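Local coordinates for putative secreted endoglycosylceramidase (Rhodococcus hoagii, PDB 6JYZ), which probably hydrolyses the O-glycosidic bond of glycosphingolipids, acting as an endogalactosylceramidase that releases the glycan from its ceramide, at residues A[192-195]-A[196-200]; A[333-336]-A[337-340]. All blocks are in the same frame, centred on the assembly; numbering follows the deposited sequence.

Both contacts are local helix starts within the same glycosyl hydrolase family 5 domain, whose catalytic fold is a beta/alpha barrel, and each opens an outer helix of that barrel. Contact 1 comes first along the chain and begins helix 193-206, which leads on to strand 214-218. Contact 2 follows much later, where the loop after strand 326-330 turns into helix 336-353, ahead of strand 356-359. They lie on opposite sides of the chain's centre, centres about 41 Å and nearest atoms about 23 Å apart, and do not touch. In contact 1 a histidine donates twice to a glycine carbonyl, whereas contact 2 relies on an aspartate cap and a glutamine reaching back to the loop.

Contact 1: residues A[192-195]-A[196-200]; sequences GVQG and HLVQT
Two N-H groups of H196 converge on the carbonyl oxygen of G192, the residue at the N-cap of the helix. H196 N reaches G192 O at 3.0 Å, as the first ordinary i to i+4 bond of the helix. The imidazole adds a second bond, with H196 ND1 3.1 Å from G192 O; this donor stands above the carbonyl plane, so the two N-H groups approach from different directions. Because a carbonyl can only accept, ND1 must carry a proton. With CG beside the backbone N and anti to the carbonyl carbon (chi1 -81°), the ring folds back toward the start of the helix and presents an edge to G192. A histidine suits this place, having a ring nitrogen able to donate at short range. G192 has a positive phi of 69°, which favours glycine, and it has no side chain with which to cap the helix.

The i to i+4 series continues: L197 N donates to V193 O at 3.2 Å, V198 N to Q194 O at 2.9 Å, and Q199 N to G195 O at 3.0 Å. V198 packs close beside one of these bonds: its chi1 of 169° puts CG1 anti to the backbone N and turns CG2 back beside Q194 O, 3.4 Å from it.

Around this shell, D189 OD1 accepts from G195 N, supplying an acceptor that the glycine N-cap cannot, and W157 meets the H196 ring edge-to-face. On the buried side L197 rests on F186 of helix 177-187, W88 of helix 88-91 and F240 of helix 230-251. The partly exposed V198 meets A247, also of helix 230-251, and together these contacts wedge the start of helix 193-206 among its neighbours.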
ATOM      1  N   GLY A 192      19.603  19.731  -2.257  1.00 11.24           N
ATOM      2  CA  GLY A 192      18.781  19.534  -1.057  1.00 11.51           C
ATOM      3  C   GLY A 192      17.438  18.877  -1.324  1.00 10.53           C
ATOM      4  O   GLY A 192      16.578  18.924  -0.432  1.00 11.59           O
ATOM      5  N   VAL A 193      17.230  18.174  -2.425  1.00 10.52           N
ATOM      6  CA  VAL A 193      15.877  17.677  -2.708  1.00 10.55           C
ATOM      7  C   VAL A 193      15.462  16.601  -1.705  1.00  9.74           C
ATOM      8  O   VAL A 193      14.273  16.530  -1.381  1.00 10.59           O
ATOM      9  CB  VAL A 193      15.680  17.153  -4.131  1.00 11.84           C
ATOM     10  CG1 VAL A 193      15.863  18.270  -5.152  1.00 13.84           C
ATOM     11  CG2 VAL A 193      16.603  15.964  -4.494  1.00 11.78           C
ATOM     12  N   GLN A 194      16.382  15.785  -1.199  1.00  9.96           N
ATOM     13  CA  GLN A 194      15.981  14.820  -0.206  1.00  9.43           C
ATOM     14  C   GLN A 194      15.628  15.514   1.108  1.00 10.32           C
ATOM     15  O   GLN A 194      14.637  15.111   1.765  1.00 10.32           O
ATOM     16  CB  GLN A 194      17.074  13.772  -0.001  1.00 10.84           C
ATOM     17  CG  GLN A 194      16.687  12.699   1.004  1.00 10.26           C
ATOM     18  CD  GLN A 194      17.746  11.669   1.282  1.00  9.63           C
ATOM     19  OE1 GLN A 194      18.533  11.253   0.303  1.00 13.30           O
ATOM     20  NE2 GLN A 194      17.745  11.154   2.465  1.00  9.58           N
ATOM     21  N   GLY A 195      16.364  16.550   1.512  1.00 10.44           N
ATOM     22  CA  GLY A 195      16.005  17.297   2.739  1.00 10.38           C
ATOM     23  C   GLY A 195      14.616  17.915   2.578  1.00  9.37           C
ATOM     24  O   GLY A 195      13.872  17.970   3.570  1.00 10.17           O
ATOM     25  N   HIS A 196      14.233  18.300   1.376  1.00  9.75           N
ATOM     26  CA  HIS A 196      12.864  18.773   1.159  1.00  9.80           C
ATOM     27  C   HIS A 196      11.815  17.698   1.416  1.00  9.85           C
ATOM     28  O   HIS A 196      10.801  17.964   2.037  1.00 10.21           O
ATOM     29  CB  HIS A 196      12.687  19.312  -0.255  1.00 11.18           C
ATOM     30  CG  HIS A 196      13.181  20.701  -0.411  1.00 12.24           C
ATOM     31  ND1 HIS A 196      14.396  21.151  -0.834  1.00 16.32           N
ATOM     32  CD2 HIS A 196      12.402  21.774  -0.305  1.00 11.28           C
ATOM     33  CE1 HIS A 196      14.378  22.510  -0.875  1.00 13.33           C
ATOM     34  NE2 HIS A 196      13.158  22.883  -0.573  1.00 17.61           N
ATOM     35  N   LEU A 197      12.021  16.482   0.895  1.00  9.39           N
ATOM     36  CA  LEU A 197      11.048  15.430   1.176  1.00  8.88           C
ATOM     37  C   LEU A 197      11.019  15.085   2.665  1.00  9.52           C
ATOM     38  O   LEU A 197       9.939  14.840   3.237  1.00  9.57           O
ATOM     39  CB  LEU A 197      11.304  14.173   0.312  1.00  9.47           C
ATOM     40  CG  LEU A 197      10.279  13.065   0.549  1.00  8.94           C
ATOM     41  CD1 LEU A 197       8.841  13.579   0.348  1.00 10.92           C
ATOM     42  CD2 LEU A 197      10.562  11.862  -0.356  1.00 10.12           C
ATOM     43  N   VAL A 198      12.183  15.034   3.321  1.00  9.55           N
ATOM     44  CA  VAL A 198      12.201  14.761   4.746  1.00  9.61           C
ATOM     45  C   VAL A 198      11.383  15.807   5.512  1.00  9.83           C
ATOM     46  O   VAL A 198      10.567  15.439   6.380  1.00  9.66           O
ATOM     47  CB  VAL A 198      13.673  14.701   5.227  1.00  9.84           C
ATOM     48  CG1 VAL A 198      13.767  14.695   6.734  1.00 11.05           C
ATOM     49  CG2 VAL A 198      14.378  13.457   4.671  1.00 11.10           C
ATOM     50  N   GLN A 199      11.570  17.094   5.197  1.00  9.97           N
ATOM     51  CA  GLN A 199      10.803  18.137   5.864  1.00  9.87           C
ATOM     52  C   GLN A 199       9.336  18.018   5.521  1.00 10.18           C
ATOM     53  O   GLN A 199       8.486  18.206   6.412  1.00 10.33           O
ATOM     54  CB  GLN A 199      11.384  19.483   5.460  1.00 10.77           C
ATOM     55  CG  GLN A 199      10.502  20.645   5.984  1.00 13.09           C
ATOM     56  CD  GLN A 199      11.115  21.994   5.706  1.00 13.56           C
ATOM     57  OE1 GLN A 199      11.141  22.480   4.588  1.00 15.62           O
ATOM     58  NE2 GLN A 199      11.673  22.534   6.735  1.00 15.75           N
ATOM     59  N   THR A 200       8.974  17.711   4.284  1.00  9.24           N
ATOM     60  CA  THR A 200       7.578  17.529   3.909  1.00  9.08           C
ATOM     61  C   THR A 200       6.944  16.375   4.727  1.00  9.13           C
ATOM     62  O   THR A 200       5.815  16.506   5.227  1.00 10.01           O
ATOM     63  CB  THR A 200       7.457  17.309   2.388  1.00  9.91           C
ATOM     64  OG1 THR A 200       7.866  18.519   1.757  1.00 10.93           O
ATOM     65  CG2 THR A 200       6.057  16.889   1.976  1.00 11.86           C
TER

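Contact 2: residues A[333-336]-A[337-340]; sequences FGDP and DEQA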
ATOM      1  N   PHE A 333      -3.749  -9.136 -12.436  1.00 12.05           N
ATOM      2  CA  PHE A 333      -4.169  -8.098 -13.386  1.00 13.40           C
ATOM      3  C   PHE A 333      -4.804  -8.662 -14.661  1.00 15.60           C
ATOM      4  O   PHE A 333      -5.180  -7.858 -15.522  1.00 18.51           O
ATOM      5  CB  PHE A 333      -2.962  -7.193 -13.722  1.00 12.63           C
ATOM      6  CG  PHE A 333      -2.357  -6.618 -12.451  1.00 12.27           C
ATOM      7  CD1 PHE A 333      -3.051  -5.640 -11.751  1.00 12.33           C
ATOM      8  CD2 PHE A 333      -1.140  -7.122 -11.959  1.00 13.27           C
ATOM      9  CE1 PHE A 333      -2.567  -5.189 -10.516  1.00 13.64           C
ATOM     10  CE2 PHE A 333      -0.632  -6.598 -10.758  1.00 14.28           C
ATOM     11  CZ  PHE A 333      -1.346  -5.634 -10.067  1.00 13.18           C
ATOM     12  N   GLY A 334      -4.864  -9.979 -14.756  1.00 14.56           N
ATOM     13  CA  GLY A 334      -5.430 -10.616 -15.964  1.00 16.76           C
ATOM     14  C   GLY A 334      -6.854 -11.092 -15.695  1.00 17.66           C
ATOM     15  O   GLY A 334      -7.629 -10.529 -14.938  1.00 17.87           O
ATOM     16  N   ASP A 335      -7.177 -12.179 -16.408  1.00 18.88           N
ATOM     17  CA  ASP A 335      -8.538 -12.711 -16.397  1.00 20.98           C
ATOM     18  C   ASP A 335      -8.803 -13.431 -15.074  1.00 17.71           C
ATOM     19  O   ASP A 335      -8.100 -14.395 -14.762  1.00 17.78           O
ATOM     20  CB  ASP A 335      -8.670 -13.734 -17.536  1.00 22.35           C
ATOM     21  CG  ASP A 335     -10.034 -14.367 -17.692  1.00 24.48           C
ATOM     22  OD1 ASP A 335     -10.963 -14.119 -16.868  1.00 27.34           O
ATOM     23  OD2 ASP A 335     -10.190 -14.949 -18.799  1.00 35.62           O
ATOM     24  N   PRO A 336      -9.805 -13.049 -14.270  1.00 18.02           N
ATOM     25  CA  PRO A 336     -10.107 -13.760 -13.033  1.00 18.64           C
ATOM     26  C   PRO A 336     -10.468 -15.227 -13.219  1.00 19.49           C
ATOM     27  O   PRO A 336     -10.266 -16.051 -12.338  1.00 20.36           O
ATOM     28  CB  PRO A 336     -11.261 -12.941 -12.373  1.00 21.66           C
ATOM     29  CG  PRO A 336     -11.848 -12.120 -13.517  1.00 26.67           C
ATOM     30  CD  PRO A 336     -10.716 -11.895 -14.479  1.00 22.90           C
ATOM     31  N   ASP A 337     -11.045 -15.577 -14.384  1.00 21.15           N
ATOM     32  CA  ASP A 337     -11.298 -16.982 -14.651  1.00 21.64           C
ATOM     33  C   ASP A 337     -10.025 -17.798 -14.599  1.00 22.76           C
ATOM     34  O   ASP A 337     -10.091 -18.967 -14.256  1.00 29.43           O
ATOM     35  CB  ASP A 337     -11.981 -17.138 -16.019  1.00 24.23           C
ATOM     36  CG  ASP A 337     -13.413 -16.622 -15.983  1.00 30.01           C
ATOM     37  OD1 ASP A 337     -14.003 -16.470 -14.850  1.00 35.30           O
ATOM     38  OD2 ASP A 337     -13.946 -16.400 -17.083  1.00 37.11           O
ATOM     39  N   GLU A 338      -8.895 -17.213 -15.013  1.00 20.05           N
ATOM     40  CA  GLU A 338      -7.616 -17.894 -14.990  1.00 20.11           C
ATOM     41  C   GLU A 338      -6.842 -17.645 -13.695  1.00 20.63           C
ATOM     42  O   GLU A 338      -6.110 -18.503 -13.289  1.00 22.37           O
ATOM     43  CB  GLU A 338      -6.741 -17.385 -16.130  1.00 23.27           C
ATOM     44  CG  GLU A 338      -7.315 -17.720 -17.511  1.00 39.15           C
ATOM     45  CD  GLU A 338      -7.295 -19.186 -17.945  1.00 55.93           C
ATOM     46  OE1 GLU A 338      -7.316 -20.092 -17.067  1.00 64.00           O
ATOM     47  OE2 GLU A 338      -7.255 -19.432 -19.180  1.00 74.06           O
ATOM     48  N   GLN A 339      -7.046 -16.482 -13.026  1.00 16.68           N
ATOM     49  CA  GLN A 339      -6.097 -16.099 -11.971  1.00 16.71           C
ATOM     50  C   GLN A 339      -6.741 -16.096 -10.593  1.00 15.54           C
ATOM     51  O   GLN A 339      -6.013 -15.851  -9.617  1.00 14.49           O
ATOM     52  CB  GLN A 339      -5.558 -14.696 -12.313  1.00 14.35           C
ATOM     53  CG  GLN A 339      -4.680 -14.720 -13.589  1.00 16.22           C
ATOM     54  CD  GLN A 339      -4.129 -13.367 -13.921  1.00 16.47           C
ATOM     55  OE1 GLN A 339      -4.535 -12.337 -13.401  1.00 15.86           O
ATOM     56  NE2 GLN A 339      -3.263 -13.317 -14.914  1.00 19.27           N
ATOM     57  N   ALA A 340      -8.072 -16.297 -10.435  1.00 14.80           N
ATOM     58  CA  ALA A 340      -8.655 -16.244  -9.108  1.00 15.08           C
ATOM     59  C   ALA A 340      -8.038 -17.280  -8.189  1.00 14.52           C
ATOM     60  O   ALA A 340      -7.952 -17.066  -6.988  1.00 14.60           O
ATOM     61  CB  ALA A 340     -10.154 -16.425  -9.209  1.00 18.07           C
TER
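D335 O takes two backbone N-H groups where the loop after barrel strand 326-330 turns into helix 336-353: E338 N at 2.9 Å, from above the carbonyl plane, and Q339 N, also at 2.9 Å, within it. The second is the first i to i+4 bond, which A340 N to P336 O at 2.9 Å continues. Proline fits this first turn, where a missing N-H costs no helical bond; its ring packs on V398 and F401.

D335 is the N-cap. Its OD1 accepts from D337 N at 2.9 Å, closing an Asx turn, although the N-H meets the carboxylate from above its plane.

Q339 reaches back to the loop, touching W332 and F401 as well. With CG beside the backbone N (chi1 -67°) and the chain extended beyond it, OE1 comes 2.7 Å from G334 N in a hydrogen bond, the donor tilted 32° from the amide plane. The amide lies against G334, with OE1 3.2 Å from G334 CA. A CB on G334 would clash with NE2, which suits a glycine. A leucine in place of Q339 would probably leave the G334 N-H without this acceptor and the loop freer to move.

D335 OD1 and D337 OD2 lie 3.8 Å apart, their carboxylate planes turned 47°; E338 is a further acid nearby, its charged atoms not in contact. The first-turn N-H groups and the positive end of the helix dipole probably ease the repulsion.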